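1,3-alpha-isomaltosidase (Kribbella flavida DSM 17836, PDB 5X3I) hydrolyses the alpha-1,3-glucosidic linkages of the cyclic tetrasaccharide cyclobis-(1-6)-alpha-nigerosyl to give isomaltose. Local coordinates at residues Ser526-Ser539 with Cys557-Ser570. The protein carries 1 engineered substitution. Sequence-based numbering, arbitrary orientation.
Sequences SQAHGIFWAGDEDS and CGIVYWGWDLAGFS
F532 N binds Y561 O, G563 N binds F532 O, and A534 N binds G563 O at 3.0 Å. These backbone hydrogen bonds join the parallel strands 531-533 and 562-565. F532 O also receives a CA-H...O contact from W562 CA.

At the N-terminal end, Q527 reaches across to the C-terminal end of helix 541-556, where G558 completes a Schellman motif. Its chain bends at chi2 (93°), which brings NE2 to C557 O at 2.9 Å, almost head-on to the carbonyl. With an alanine in place of Q527, C557 O is likely to lose this donor, and a gap would probably open beside I559 CD1, which packs on Q527 CG.

Apolar contacts flank the strands. I559 CG2 lies 3.8 Å from F532 CD1, the two side chains crossing at about a right angle. A534 CB touches both W562 CZ2 and W564 CB.

Beyond the strands, S539 OG donates to A567 O (2.6 Å) in the plane of that carbonyl; A567 lies in the type II turn D565-G568. R608 also binds S539 OG.

A water and an aromatic ring meet the acidic groups. The water accepts from W533 NE1 (2.7 Å) and is hydrogen-bonded to D536 OD1 and D565 OD2. D536 CG sits 3.4 Å from F569 CZ, with carboxylate and ring planes 27° apart. D565 OD1 is held by Q593.

The pair are the two strands of the beta-alpha-beta unit 531-533, 541-556, 562-565 of the family 31 TIM barrel. Their C-terminal ends face the active site: D536 is the inferred proton donor, and W533 lies near A471, the engineered replacement at the inferred nucleophile position.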
# COMPACT_ATOMS: atom_id res chain seq x y z
N SER A 526 6.27 -7.06 5.83
CA SER A 526 6.75 -6.38 4.63
C SER A 526 8.06 -5.60 4.85
O SER A 526 8.76 -5.28 3.89
CB SER A 526 5.68 -5.43 4.08
OG SER A 526 4.67 -6.14 3.42
N GLN A 527 8.38 -5.32 6.11
CA GLN A 527 9.61 -4.61 6.47
C GLN A 527 10.85 -5.26 5.84
O GLN A 527 11.80 -4.58 5.49
CB GLN A 527 9.79 -4.55 8.00
CG GLN A 527 8.74 -3.75 8.79
CD GLN A 527 7.59 -4.62 9.28
OE1 GLN A 527 7.28 -5.65 8.69
NE2 GLN A 527 6.96 -4.22 10.39
N ALA A 528 10.82 -6.58 5.70
CA ALA A 528 11.97 -7.31 5.22
C ALA A 528 12.11 -7.26 3.70
O ALA A 528 13.11 -7.73 3.17
CB ALA A 528 11.89 -8.76 5.68
N HIS A 529 11.11 -6.75 2.99
CA HIS A 529 11.17 -6.84 1.54
C HIS A 529 11.08 -5.54 0.74
O HIS A 529 10.00 -5.10 0.38
CB HIS A 529 10.03 -7.77 1.10
CG HIS A 529 9.97 -9.05 1.87
ND1 HIS A 529 10.89 -10.06 1.70
CD2 HIS A 529 9.12 -9.47 2.84
CE1 HIS A 529 10.61 -11.05 2.51
NE2 HIS A 529 9.53 -10.73 3.21
N GLY A 530 12.23 -5.09 0.26
CA GLY A 530 12.28 -3.98 -0.67
C GLY A 530 11.85 -2.61 -0.21
O GLY A 530 11.96 -2.24 0.96
N ILE A 531 11.37 -1.85 -1.18
CA ILE A 531 11.07 -0.44 -1.03
C ILE A 531 9.57 -0.25 -1.20
O ILE A 531 8.91 -1.04 -1.88
CB ILE A 531 11.85 0.38 -2.08
CG1 ILE A 531 13.35 0.06 -1.99
CG2 ILE A 531 11.62 1.85 -1.92
CD1 ILE A 531 14.18 0.77 -3.01
N PHE A 532 9.04 0.80 -0.60
CA PHE A 532 7.61 1.07 -0.62
C PHE A 532 7.35 2.51 -1.02
O PHE A 532 8.13 3.40 -0.69
CB PHE A 532 6.99 0.72 0.75
CG PHE A 532 7.12 -0.73 1.08
CD1 PHE A 532 8.28 -1.22 1.66
CD2 PHE A 532 6.14 -1.63 0.72
CE1 PHE A 532 8.43 -2.55 1.90
CE2 PHE A 532 6.29 -2.97 0.97
CZ PHE A 532 7.45 -3.43 1.57
N TRP A 533 6.27 2.73 -1.76
CA TRP A 533 5.84 4.08 -2.04
C TRP A 533 4.36 4.24 -1.69
O TRP A 533 3.61 3.26 -1.66
CB TRP A 533 6.13 4.46 -3.51
CG TRP A 533 5.01 4.26 -4.48
CD1 TRP A 533 4.14 5.21 -4.95
CD2 TRP A 533 4.65 3.04 -5.15
NE1 TRP A 533 3.27 4.67 -5.84
CE2 TRP A 533 3.56 3.34 -6.00
CE3 TRP A 533 5.15 1.73 -5.13
CZ2 TRP A 533 2.95 2.37 -6.79
CZ3 TRP A 533 4.54 0.77 -5.92
CH2 TRP A 533 3.44 1.09 -6.73
N ALA A 534 3.96 5.48 -1.45
CA ALA A 534 2.67 5.79 -0.83
C ALA A 534 1.46 5.56 -1.72
O ALA A 534 0.34 5.74 -1.28
CB ALA A 534 2.68 7.22 -0.34
N GLY A 535 1.67 5.19 -2.99
CA GLY A 535 0.56 4.86 -3.86
C GLY A 535 0.01 6.05 -4.63
O GLY A 535 0.72 7.02 -4.85
N ASP A 536 -1.25 5.98 -5.01
CA ASP A 536 -1.82 6.93 -5.98
C ASP A 536 -2.47 8.14 -5.32
O ASP A 536 -3.29 7.98 -4.41
CB ASP A 536 -2.85 6.22 -6.87
CG ASP A 536 -2.28 5.00 -7.59
OD1 ASP A 536 -1.06 4.86 -7.68
OD2 ASP A 536 -3.08 4.18 -8.09
N GLU A 537 -2.14 9.35 -5.78
CA GLU A 537 -2.84 10.56 -5.33
C GLU A 537 -2.92 11.67 -6.39
O GLU A 537 -2.17 11.66 -7.38
CB GLU A 537 -2.20 11.14 -4.07
CG GLU A 537 -2.90 10.75 -2.77
CD GLU A 537 -4.17 11.56 -2.49
OE1 GLU A 537 -4.86 11.97 -3.44
OE2 GLU A 537 -4.46 11.79 -1.29
N ASP A 538 -3.83 12.62 -6.18
CA ASP A 538 -3.90 13.80 -7.04
C ASP A 538 -2.78 14.75 -6.68
O ASP A 538 -2.12 14.56 -5.66
CB ASP A 538 -5.24 14.52 -6.90
CG ASP A 538 -6.41 13.69 -7.37
OD1 ASP A 538 -6.49 13.41 -8.59
OD2 ASP A 538 -7.26 13.34 -6.53
N SER A 539 -2.63 15.83 -7.44
CA SER A 539 -1.57 16.77 -7.10
C SER A 539 -2.21 17.92 -6.36
O SER A 539 -2.62 18.90 -6.97
CB SER A 539 -0.90 17.28 -8.39
OG SER A 539 -0.30 16.24 -9.16
N CYS A 557 6.67 1.99 12.13
CA CYS A 557 6.42 0.55 12.07
C CYS A 557 7.54 -0.28 11.43
O CYS A 557 7.39 -1.48 11.25
CB CYS A 557 5.08 0.32 11.36
SG CYS A 557 3.71 1.21 12.20
N GLY A 558 8.64 0.38 11.06
CA GLY A 558 9.80 -0.33 10.55
C GLY A 558 9.94 -0.37 9.04
O GLY A 558 10.76 -1.13 8.51
N ILE A 559 9.18 0.47 8.34
CA ILE A 559 9.31 0.55 6.90
C ILE A 559 10.37 1.62 6.66
O ILE A 559 10.13 2.82 6.85
CB ILE A 559 8.00 0.92 6.19
CG1 ILE A 559 6.90 -0.13 6.45
CG2 ILE A 559 8.24 1.13 4.68
CD1 ILE A 559 7.18 -1.50 5.92
N VAL A 560 11.53 1.17 6.21
CA VAL A 560 12.72 2.02 6.13
C VAL A 560 12.77 2.77 4.80
O VAL A 560 12.84 4.00 4.77
CB VAL A 560 14.01 1.23 6.33
CG1 VAL A 560 15.22 2.14 6.18
CG2 VAL A 560 14.01 0.59 7.72
N TYR A 561 12.79 2.03 3.70
CA TYR A 561 12.91 2.69 2.43
C TYR A 561 11.53 3.00 1.87
O TYR A 561 10.86 2.16 1.28
CB TYR A 561 13.67 1.79 1.46
CG TYR A 561 15.03 1.35 1.95
CD1 TYR A 561 15.18 0.20 2.73
CD2 TYR A 561 16.17 2.06 1.61
CE1 TYR A 561 16.41 -0.20 3.16
CE2 TYR A 561 17.40 1.67 2.04
CZ TYR A 561 17.53 0.54 2.81
OH TYR A 561 18.77 0.16 3.22
N TRP A 562 11.19 4.27 1.94
CA TRP A 562 9.86 4.74 1.63
C TRP A 562 9.93 6.03 0.85
O TRP A 562 10.78 6.88 1.10
CB TRP A 562 9.04 4.93 2.91
CG TRP A 562 7.70 5.58 2.68
CD1 TRP A 562 6.50 4.96 2.57
CD2 TRP A 562 7.45 6.97 2.50
NE1 TRP A 562 5.50 5.88 2.35
CE2 TRP A 562 6.06 7.12 2.31
CE3 TRP A 562 8.26 8.11 2.52
CZ2 TRP A 562 5.47 8.36 2.11
CZ3 TRP A 562 7.66 9.34 2.33
CH2 TRP A 562 6.28 9.45 2.12
N GLY A 563 9.00 6.18 -0.08
CA GLY A 563 8.90 7.36 -0.91
C GLY A 563 7.46 7.54 -1.37
O GLY A 563 6.56 6.83 -0.92
N TRP A 564 7.24 8.52 -2.24
CA TRP A 564 5.91 8.86 -2.74
C TRP A 564 6.06 9.50 -4.11
O TRP A 564 7.16 9.90 -4.47
CB TRP A 564 5.17 9.80 -1.78
CG TRP A 564 5.78 11.19 -1.66
CD1 TRP A 564 7.05 11.50 -1.29
CD2 TRP A 564 5.11 12.44 -1.89
NE1 TRP A 564 7.23 12.86 -1.31
CE2 TRP A 564 6.05 13.46 -1.66
CE3 TRP A 564 3.82 12.79 -2.28
CZ2 TRP A 564 5.74 14.81 -1.80
CZ3 TRP A 564 3.51 14.13 -2.42
CH2 TRP A 564 4.46 15.12 -2.18
N ASP A 565 4.97 9.61 -4.87
CA ASP A 565 5.08 10.32 -6.13
C ASP A 565 5.10 11.79 -5.75
O ASP A 565 4.07 12.35 -5.39
CB ASP A 565 3.88 10.05 -7.05
CG ASP A 565 3.59 8.56 -7.27
OD1 ASP A 565 4.49 7.72 -7.12
OD2 ASP A 565 2.43 8.25 -7.62
N LEU A 566 6.22 12.47 -5.98
CA LEU A 566 6.32 13.81 -5.42
C LEU A 566 5.41 14.73 -6.21
O LEU A 566 5.37 14.69 -7.43
CB LEU A 566 7.77 14.31 -5.40
CG LEU A 566 8.55 14.44 -6.70
CD1 LEU A 566 8.38 15.83 -7.28
CD2 LEU A 566 10.02 14.13 -6.43
N ALA A 567 4.60 15.49 -5.47
CA ALA A 567 3.56 16.37 -6.00
C ALA A 567 2.47 15.65 -6.82
O ALA A 567 1.76 16.29 -7.57
CB ALA A 567 4.20 17.47 -6.86
N GLY A 568 2.32 14.34 -6.63
CA GLY A 568 1.19 13.57 -7.13
C GLY A 568 1.33 13.10 -8.58
O GLY A 568 1.89 13.83 -9.41
N PHE A 569 0.79 11.93 -8.92
CA PHE A 569 0.84 11.50 -10.31
C PHE A 569 -0.44 11.69 -11.14
O PHE A 569 -0.40 11.54 -12.35
CB PHE A 569 1.31 10.02 -10.37
CG PHE A 569 0.20 8.98 -10.35
CD1 PHE A 569 0.34 7.81 -11.08
CD2 PHE A 569 -0.94 9.12 -9.57
CE1 PHE A 569 -0.65 6.82 -11.08
CE2 PHE A 569 -1.94 8.15 -9.57
CZ PHE A 569 -1.79 6.99 -10.32
N SER A 570 -1.53 12.09 -10.50
CA SER A 570 -2.84 11.99 -11.16
C SER A 570 -3.42 13.36 -11.44
O SER A 570 -3.26 14.27 -10.66
CB SER A 570 -3.82 11.18 -10.30
OG SER A 570 -5.04 10.97 -10.99
O HOH W 1 11.66 -1.81 5.89
O HOH W 2 11.54 -0.48 3.45
O HOH W 3 1.60 5.74 -7.72
O HOH W 4 2.73 8.32 -3.85
O HOH W 5 0.45 9.94 -6.86
O HOH W 6 -4.53 16.40 -9.56